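Local coordinates for type III effector Xcv3220-like C-terminal domain-containing protein (Xanthomonas campestris pv. vesicatoria, PDB 4FC9) that is delivered into plant host cells as a type III effector and probably acts there as a ubiquitin ligase, through this all-helical bilobal C-terminal domain, at residues 43-47 and 184-190; 72-78 and 145-150; 96-100 and 164-168. One frame throughout, in Å; residues are numbered along the deposited sequence. Where two conformers were deposited one is given.

Contact 1 (43-47 and 184-190); sequences AMLST and VHIPEQV
Thr47 and Pro187 lie at the tight end of a helix-on-coil contact, in which the C-terminal half of helix 32-49 is covered by the irregular tail that follows helix 152-171. The example illustrates how a coil can pack along a helix flank without one hydrogen bond passing between the two segments. Ring carbon CD of Pro187 stands 3.2 Å from Thr47 OG1 and 3.6 Å from Thr47 CG2, so both branches of the threonine meet the same ring atom. Turned anti to its own carbonyl carbon (chi1 -60°), OG1 reaches back one helical turn and bonds to Ala43 O at 2.9 Å. That oxygen also accepts the helical bond from Thr47 N, and the two donors approach it from opposite faces of its carbonyl plane. The hydroxyl therefore has a polar partner although carbon surrounds it on the tail side. Next to it, Ile186 inserts CD1 between Ala43 and Met44, 3.7 Å from Met44 CG. The Met44 chain runs roughly at right angles to both Ile186 and Val184, and Phe56, Val159 and Trp162 help to enclose it. Packing is looser toward the end of the ordered chain. Glu188 and Gln189 swing out, exposed and poorly ordered, before Val190 returns to the helix. Although largely exposed itself, Val190 lays CG2 3.9 Å from Thr47 OG1, and its CG1 approaches Ser46 in one of the two conformers deposited for that serine. At the other extreme, the selenomethionine end of Met44 places CE 4.0 Å from Val184 CG1.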
loop_
_atom_site.group_PDB
_atom_site.type_symbol
_atom_site.label_atom_id
_atom_site.label_comp_id
_atom_site.label_asym_id
_atom_site.label_seq_id
_atom_site.Cartn_x
_atom_site.Cartn_y
_atom_site.Cartn_z
ATOM N N ALA A 43 11.004 7.113 -0.823
ATOM C CA ALA A 43 11.785 7.375 -2.030
ATOM C C ALA A 43 10.976 7.076 -3.291
ATOM O O ALA A 43 11.032 7.822 -4.269
ATOM C CB ALA A 43 13.061 6.553 -2.017
HETATM N N MSE A 44 10.229 5.977 -3.258
HETATM C CA MSE A 44 9.373 5.589 -4.373
HETATM C C MSE A 44 8.281 6.621 -4.606
HETATM O O MSE A 44 8.006 6.998 -5.748
HETATM C CB MSE A 44 8.755 4.216 -4.116
HETATM C CG MSE A 44 9.770 3.093 -4.132
HETATM SE SE MSE A 44 9.074 1.412 -3.463
HETATM C CE MSE A 44 7.921 0.913 -4.954
ATOM N N LEU A 45 7.665 7.073 -3.517
ATOM C CA LEU A 45 6.650 8.120 -3.584
ATOM C C LEU A 45 7.246 9.382 -4.166
ATOM O O LEU A 45 6.620 10.053 -4.984
ATOM C CB LEU A 45 6.099 8.426 -2.197
ATOM C CG LEU A 45 5.095 7.423 -1.660
ATOM C CD1 LEU A 45 4.577 7.901 -0.321
ATOM C CD2 LEU A 45 3.967 7.256 -2.658
ATOM N N SER A 46 8.460 9.706 -3.732
ATOM C CA SER A 46 9.176 10.849 -4.268
ATOM C C SER A 46 9.399 10.665 -5.761
ATOM O O SER A 46 9.181 11.582 -6.543
ATOM C CB SER A 46 10.518 11.021 -3.566
ATOM O OG SER A 46 11.182 12.174 -4.045
ATOM N N THR A 47 9.831 9.472 -6.151
ATOM C CA THR A 47 10.066 9.172 -7.552
ATOM C C THR A 47 8.785 9.401 -8.358
ATOM O O THR A 47 8.791 10.115 -9.360
ATOM C CB THR A 47 10.573 7.733 -7.737
ATOM O OG1 THR A 47 11.801 7.573 -7.019
ATOM C CG2 THR A 47 10.828 7.435 -9.205
ATOM N N VAL A 184 12.794 -2.550 -7.135
ATOM C CA VAL A 184 12.337 -1.182 -7.256
ATOM C C VAL A 184 13.500 -0.336 -7.740
ATOM O O VAL A 184 14.663 -0.656 -7.495
ATOM C CB VAL A 184 11.757 -0.644 -5.929
ATOM C CG1 VAL A 184 10.904 -1.711 -5.265
ATOM C CG2 VAL A 184 12.856 -0.187 -4.997
ATOM N N HIS A 185 13.187 0.733 -8.456
ATOM C CA HIS A 185 14.224 1.514 -9.102
ATOM C C HIS A 185 14.122 2.985 -8.756
ATOM O O HIS A 185 13.239 3.693 -9.229
ATOM C CB HIS A 185 14.185 1.285 -10.606
ATOM C CG HIS A 185 14.272 -0.160 -10.984
ATOM N ND1 HIS A 185 15.473 -0.811 -11.164
ATOM C CD2 HIS A 185 13.308 -1.087 -11.191
ATOM C CE1 HIS A 185 15.245 -2.072 -11.481
ATOM N NE2 HIS A 185 13.939 -2.267 -11.503
ATOM N N ILE A 186 15.035 3.427 -7.903
ATOM C CA ILE A 186 15.079 4.806 -7.464
ATOM C C ILE A 186 16.121 5.548 -8.287
ATOM O O ILE A 186 17.251 5.078 -8.425
ATOM C CB ILE A 186 15.449 4.893 -5.969
ATOM C CG1 ILE A 186 14.510 4.015 -5.134
ATOM C CG2 ILE A 186 15.436 6.338 -5.487
ATOM C CD1 ILE A 186 13.037 4.301 -5.328
ATOM N N PRO A 187 15.738 6.704 -8.854
ATOM C CA PRO A 187 16.662 7.556 -9.600
ATOM C C PRO A 187 17.935 7.832 -8.813
ATOM O O PRO A 187 17.898 7.953 -7.585
ATOM C CB PRO A 187 15.870 8.850 -9.771
ATOM C CG PRO A 187 14.466 8.414 -9.804
ATOM C CD PRO A 187 14.368 7.243 -8.867
ATOM N N GLU A 188 19.053 7.935 -9.525
ATOM C CA GLU A 188 20.343 8.253 -8.924
ATOM C C GLU A 188 20.337 9.678 -8.367
ATOM O O GLU A 188 21.327 10.147 -7.799
ATOM C CB GLU A 188 21.459 8.072 -9.958
ATOM C CG GLU A 188 21.482 6.684 -10.597
ATOM C CD GLU A 188 22.542 6.538 -11.679
ATOM O OE1 GLU A 188 23.148 7.559 -12.072
ATOM O OE2 GLU A 188 22.768 5.395 -12.137
ATOM N N GLN A 189 19.207 10.356 -8.548
ATOM C CA GLN A 189 18.964 11.671 -7.976
ATOM C C GLN A 189 18.360 11.575 -6.575
ATOM O O GLN A 189 18.977 12.015 -5.606
ATOM C CB GLN A 189 18.040 12.478 -8.890
ATOM C CG GLN A 189 17.433 13.704 -8.228
ATOM C CD GLN A 189 17.133 14.810 -9.219
ATOM O OE1 GLN A 189 17.691 14.840 -10.315
ATOM N NE2 GLN A 189 16.250 15.727 -8.839
ATOM N N VAL A 190 17.164 10.993 -6.480
ATOM C CA VAL A 190 16.402 10.939 -5.226
ATOM C C VAL A 190 17.212 10.371 -4.065
ATOM O O VAL A 190 17.175 10.900 -2.954
ATOM C CB VAL A 190 15.108 10.100 -5.369
ATOM C CG1 VAL A 190 14.256 10.224 -4.118
ATOM C CG2 VAL A 190 14.317 10.532 -6.584
#

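Contact 2 (72-78 and 145-150)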
loop_
_atom_site.group_PDB
_atom_site.type_symbol
_atom_site.label_atom_id
_atom_site.label_comp_id
_atom_site.label_asym_id
_atom_site.label_seq_id
_atom_site.Cartn_x
_atom_site.Cartn_y
_atom_site.Cartn_z
ATOM N N VAL A 72 4.716 1.304 -23.126
ATOM C CA VAL A 72 4.286 1.100 -21.749
ATOM C C VAL A 72 3.344 2.205 -21.292
ATOM O O VAL A 72 3.780 3.313 -20.970
ATOM C CB VAL A 72 5.474 1.043 -20.784
ATOM C CG1 VAL A 72 4.981 0.740 -19.374
ATOM C CG2 VAL A 72 6.477 0.001 -21.239
ATOM N N THR A 73 2.050 1.904 -21.262
ATOM C CA THR A 73 1.055 2.902 -20.900
ATOM C C THR A 73 0.036 2.383 -19.887
ATOM O O THR A 73 -0.823 3.134 -19.442
ATOM C CB THR A 73 0.304 3.414 -22.142
ATOM O OG1 THR A 73 -0.456 2.348 -22.722
ATOM C CG2 THR A 73 1.280 3.964 -23.175
ATOM N N THR A 74 0.136 1.104 -19.527
ATOM C CA THR A 74 -0.809 0.491 -18.597
ATOM C C THR A 74 -0.129 -0.377 -17.542
ATOM O O THR A 74 1.025 -0.779 -17.699
ATOM C CB THR A 74 -1.847 -0.402 -19.318
ATOM O OG1 THR A 74 -1.174 -1.452 -20.023
ATOM C CG2 THR A 74 -2.686 0.408 -20.294
ATOM N N PHE A 75 -0.869 -0.673 -16.475
ATOM C CA PHE A 75 -0.381 -1.533 -15.403
ATOM C C PHE A 75 0.049 -2.901 -15.910
ATOM O O PHE A 75 1.068 -3.437 -15.487
ATOM C CB PHE A 75 -1.459 -1.706 -14.323
ATOM C CG PHE A 75 -1.316 -0.760 -13.167
ATOM C CD1 PHE A 75 -1.168 0.605 -13.382
ATOM C CD2 PHE A 75 -1.337 -1.229 -11.861
ATOM C CE1 PHE A 75 -1.032 1.481 -12.323
ATOM C CE2 PHE A 75 -1.206 -0.355 -10.789
ATOM C CZ PHE A 75 -1.055 1.004 -11.023
ATOM N N GLY A 76 -0.736 -3.464 -16.820
ATOM C CA GLY A 76 -0.487 -4.806 -17.303
ATOM C C GLY A 76 0.819 -4.934 -18.056
ATOM O O GLY A 76 1.355 -6.030 -18.190
ATOM N N GLN A 77 1.324 -3.810 -18.556
ATOM C CA GLN A 77 2.565 -3.785 -19.330
ATOM C C GLN A 77 3.796 -3.648 -18.439
ATOM O O GLN A 77 4.927 -3.695 -18.918
ATOM C CB GLN A 77 2.523 -2.662 -20.367
ATOM C CG GLN A 77 1.558 -2.930 -21.510
ATOM C CD GLN A 77 1.286 -1.696 -22.341
ATOM O OE1 GLN A 77 1.041 -0.618 -21.805
ATOM N NE2 GLN A 77 1.338 -1.845 -23.656
ATOM N N VAL A 78 3.565 -3.478 -17.142
ATOM C CA VAL A 78 4.649 -3.470 -16.168
ATOM C C VAL A 78 4.542 -4.731 -15.314
ATOM O O VAL A 78 3.582 -4.898 -14.565
ATOM C CB VAL A 78 4.599 -2.213 -15.273
ATOM C CG1 VAL A 78 5.724 -2.233 -14.259
ATOM C CG2 VAL A 78 4.678 -0.957 -16.120
ATOM N N HIS A 145 -6.743 -2.166 -12.415
ATOM C CA HIS A 145 -6.672 -3.401 -13.189
ATOM C C HIS A 145 -5.566 -3.295 -14.238
ATOM O O HIS A 145 -4.879 -2.277 -14.319
ATOM C CB HIS A 145 -8.013 -3.677 -13.863
ATOM C CG HIS A 145 -8.550 -2.508 -14.621
ATOM N ND1 HIS A 145 -8.306 -2.316 -15.962
ATOM C CD2 HIS A 145 -9.299 -1.454 -14.220
ATOM C CE1 HIS A 145 -8.893 -1.202 -16.360
ATOM N NE2 HIS A 145 -9.501 -0.660 -15.321
ATOM N N GLU A 146 -5.405 -4.341 -15.045
ATOM C CA GLU A 146 -4.323 -4.399 -16.027
ATOM C C GLU A 146 -4.389 -3.272 -17.063
ATOM O O GLU A 146 -3.378 -2.896 -17.640
ATOM C CB GLU A 146 -4.312 -5.759 -16.731
ATOM C CG GLU A 146 -4.108 -6.954 -15.804
ATOM C CD GLU A 146 -5.376 -7.371 -15.077
ATOM O OE1 GLU A 146 -6.337 -6.578 -15.029
ATOM O OE2 GLU A 146 -5.414 -8.501 -14.553
ATOM N N GLY A 147 -5.581 -2.733 -17.287
ATOM C CA GLY A 147 -5.752 -1.643 -18.227
ATOM C C GLY A 147 -5.634 -0.262 -17.603
ATOM O O GLY A 147 -5.836 0.745 -18.282
ATOM N N SER A 148 -5.310 -0.206 -16.314
ATOM C CA SER A 148 -5.168 1.071 -15.617
ATOM C C SER A 148 -4.009 1.887 -16.172
ATOM O O SER A 148 -2.947 1.342 -16.463
ATOM C CB SER A 148 -4.962 0.855 -14.113
ATOM O OG SER A 148 -6.097 0.254 -13.520
ATOM N N PRO A 149 -4.202 3.211 -16.292
ATOM C CA PRO A 149 -3.125 4.084 -16.753
ATOM C C PRO A 149 -2.026 4.173 -15.713
ATOM O O PRO A 149 -2.264 3.955 -14.519
ATOM C CB PRO A 149 -3.814 5.443 -16.868
ATOM C CG PRO A 149 -4.871 5.396 -15.837
ATOM C CD PRO A 149 -5.386 3.982 -15.878
ATOM N N LEU A 150 -0.826 4.486 -16.175
ATOM C CA LEU A 150 0.275 4.804 -15.293
ATOM C C LEU A 150 0.273 6.305 -15.114
ATOM O O LEU A 150 0.676 7.040 -16.007
ATOM C CB LEU A 150 1.591 4.346 -15.911
ATOM C CG LEU A 150 1.623 2.838 -16.141
ATOM C CD1 LEU A 150 2.716 2.447 -17.100
ATOM C CD2 LEU A 150 1.808 2.144 -14.820
HETATM O O HOH W 1 -0.763 5.559 -18.734
#
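Phe75 and Gly76 dock their backbone N-H groups on a type I beta turn, His145 to Ser148, and so join two loops in an all-helical domain. The pairing is a compact case of loops that satisfy each other's main chain without forming a sheet. Phe75 N donates to Ser148 O at 2.9 Å, lying in the plane of that carbonyl. One residue on, in the 3-10 segment 75-77, Gly76 N meets a lone pair of Glu146 O at 2.8 Å. Each loop is also braced from within. Gln77 folds back so that OE1 accepts three bonds, from Thr73 N (2.8 Å, N-H...O 173°), Thr74 N and Thr74 OG1. In the turn, His145 N gives an almost straight bond to Ser148 OG, while Gly147 N reaches His145 ND1 from well out of the ring plane. Leu150 N donates to a water that lies close to Thr73 O. Beyond the segments, Pro149 O accepts from Thr154 OG1 and Gly76 O from Arg82 NE, tying the loops to helices 152-171 and 79-88. Beneath this polar layer Leu150 divides its two methyls. With CG anti to its carbonyl carbon (chi1 -61°), it sends CD2 to Phe75 CD1 at 3.6 Å, and CD1 lies 3.6 Å from Val72 CG1 and 4.0 Å from Val78 CG2.

Contact 3 (96-100 and 164-168)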
loop_
_atom_site.group_PDB
_atom_site.type_symbol
_atom_site.label_atom_id
_atom_site.label_comp_id
_atom_site.label_asym_id
_atom_site.label_seq_id
_atom_site.Cartn_x
_atom_site.Cartn_y
_atom_site.Cartn_z
ATOM N N ARG A 96 -4.243 -10.864 5.413
ATOM C CA ARG A 96 -3.141 -10.205 6.120
ATOM C C ARG A 96 -3.409 -8.719 6.325
ATOM O O ARG A 96 -3.062 -8.150 7.364
ATOM C CB ARG A 96 -1.815 -10.388 5.379
ATOM C CG ARG A 96 -1.288 -11.805 5.371
ATOM C CD ARG A 96 -0.959 -12.291 6.768
ATOM N NE ARG A 96 -0.106 -13.475 6.726
ATOM C CZ ARG A 96 0.091 -14.295 7.751
ATOM N NH1 ARG A 96 0.889 -15.348 7.622
ATOM N NH2 ARG A 96 -0.514 -14.066 8.907
ATOM N N VAL A 97 -4.014 -8.092 5.325
ATOM C CA VAL A 97 -4.364 -6.686 5.435
ATOM C C VAL A 97 -5.353 -6.488 6.578
ATOM O O VAL A 97 -5.204 -5.566 7.380
ATOM C CB VAL A 97 -4.956 -6.139 4.125
ATOM C CG1 VAL A 97 -5.479 -4.719 4.325
ATOM C CG2 VAL A 97 -3.920 -6.183 3.016
ATOM N N SER A 98 -6.353 -7.364 6.662
ATOM C CA SER A 98 -7.334 -7.300 7.742
ATOM C C SER A 98 -6.682 -7.545 9.089
ATOM O O SER A 98 -7.061 -6.936 10.091
ATOM C CB SER A 98 -8.445 -8.325 7.533
ATOM O OG SER A 98 -9.373 -7.872 6.569
ATOM N N ASP A 99 -5.705 -8.447 9.110
ATOM C CA ASP A 99 -5.009 -8.767 10.346
ATOM C C ASP A 99 -4.241 -7.566 10.862
ATOM O O ASP A 99 -4.204 -7.309 12.064
ATOM C CB ASP A 99 -4.060 -9.946 10.147
ATOM C CG ASP A 99 -4.795 -11.248 9.927
ATOM O OD1 ASP A 99 -6.037 -11.267 10.086
ATOM O OD2 ASP A 99 -4.127 -12.252 9.601
HETATM N N MSE A 100 -3.624 -6.833 9.942
HETATM C CA MSE A 100 -2.849 -5.658 10.305
HETATM C C MSE A 100 -3.771 -4.521 10.721
HETATM O O MSE A 100 -3.557 -3.881 11.749
HETATM C CB MSE A 100 -1.960 -5.214 9.144
HETATM C CG MSE A 100 -0.533 -4.886 9.564
HETATM SE SE MSE A 100 0.287 -3.489 8.479
HETATM C CE MSE A 100 0.067 -4.297 6.719
ATOM N N THR A 164 2.741 -1.928 1.883
ATOM C CA THR A 164 1.819 -2.854 2.540
ATOM C C THR A 164 2.331 -4.292 2.539
ATOM O O THR A 164 2.346 -4.948 3.576
ATOM C CB THR A 164 0.417 -2.811 1.897
ATOM O OG1 THR A 164 -0.193 -1.546 2.172
ATOM C CG2 THR A 164 -0.462 -3.913 2.460
ATOM N N ARG A 165 2.760 -4.776 1.378
ATOM C CA ARG A 165 3.218 -6.155 1.262
ATOM C C ARG A 165 4.553 -6.368 1.977
ATOM O O ARG A 165 4.815 -7.445 2.509
ATOM C CB ARG A 165 3.281 -6.605 -0.209
ATOM C CG ARG A 165 4.361 -5.940 -1.037
ATOM C CD ARG A 165 4.134 -6.116 -2.541
ATOM N NE ARG A 165 4.143 -7.509 -2.993
ATOM C CZ ARG A 165 5.243 -8.228 -3.209
ATOM N NH1 ARG A 165 6.443 -7.706 -2.989
ATOM N NH2 ARG A 165 5.144 -9.478 -3.634
ATOM N N GLU A 166 5.385 -5.333 2.018
ATOM C CA GLU A 166 6.646 -5.426 2.739
ATOM C C GLU A 166 6.431 -5.409 4.258
ATOM O O GLU A 166 7.172 -6.050 5.001
ATOM C CB GLU A 166 7.617 -4.326 2.298
ATOM C CG GLU A 166 8.045 -4.435 0.832
ATOM C CD GLU A 166 8.660 -5.781 0.493
ATOM O OE1 GLU A 166 9.584 -6.206 1.219
ATOM O OE2 GLU A 166 8.218 -6.414 -0.493
ATOM N N LEU A 167 5.412 -4.687 4.716
ATOM C CA LEU A 167 5.064 -4.696 6.137
ATOM C C LEU A 167 4.487 -6.052 6.557
ATOM O O LEU A 167 4.761 -6.542 7.655
ATOM C CB LEU A 167 4.097 -3.555 6.478
ATOM C CG LEU A 167 4.671 -2.132 6.434
ATOM C CD1 LEU A 167 3.575 -1.096 6.621
ATOM C CD2 LEU A 167 5.761 -1.942 7.479
ATOM N N ILE A 168 3.698 -6.658 5.674
ATOM C CA ILE A 168 3.160 -7.994 5.909
ATOM C C ILE A 168 4.283 -9.020 6.067
ATOM O O ILE A 168 4.264 -9.831 6.992
ATOM C CB ILE A 168 2.198 -8.423 4.776
ATOM C CG1 ILE A 168 0.887 -7.642 4.874
ATOM C CG2 ILE A 168 1.926 -9.913 4.836
ATOM C CD1 ILE A 168 -0.012 -7.780 3.664
#
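A steep helix crossing joins helix 91-101 to helix 152-171, with Arg96, Val97 and Met100 on one side and Thr164, Leu167 and Ile168 on the other. Ile168 provides most of the second surface. Its CD1 touches Arg96 CB at 3.6 Å, while CG2, anti to the backbone N, lies beside Arg96 CG at 3.8 Å. Arg96 thus lends only the root of its chain to the helix pair. A turn about the CB-CG bond (chi2 -64°) carries the guanidinium away, and NE forms a salt bridge with Asp175 in the loop that follows helix 152-171. Val97 CG2 faces Thr164 CG2 at 4.2 Å, the two side chains crossing at about a right angle. In this bilobal domain, which has no strands, the seam joins two helices whose segments 96-100 and 164-168 bring their axes to within 10.5 Å, with 76° between their directions. Phe93 extends the apolar seam along helix 91-101, touching both Thr164 and Ile168. Thr164 turns its methyl to the seam, while OG1 has Ala131 O as its main partner and Gln160 O also within bonding distance. Met100, a selenomethionine, spans the wider part of the crossing. Its side chain was modelled in two conformers, so the reach of its end is less certain; in one of them CE comes to 3.9 Å from Ile168 CG1 and 4.1 Å from Leu167 CB.

How the contacts relate
The three contacts are well separated. The centres of contact 1 and contact 2 are 20 Å apart. Those of contact 1 and contact 3 are 23 Å apart, and those of contact 2 and contact 3 are 24 Å apart. None touches another; the nearest atoms of contact 1 and contact 3 are about 7 Å apart. Helix 152-171 is their common element: Leu155 meets Leu150 of contact 2, Val159 and Trp162 face contact 1, and residues 164-168 belong to contact 3. Along the chain, contact 1 spans the other two, whose segments alternate. No active site is defined here, but a bound 1,2-ethanediol, probably from crystallisation, lies about 4 Å from the side chain of His145 in contact 2.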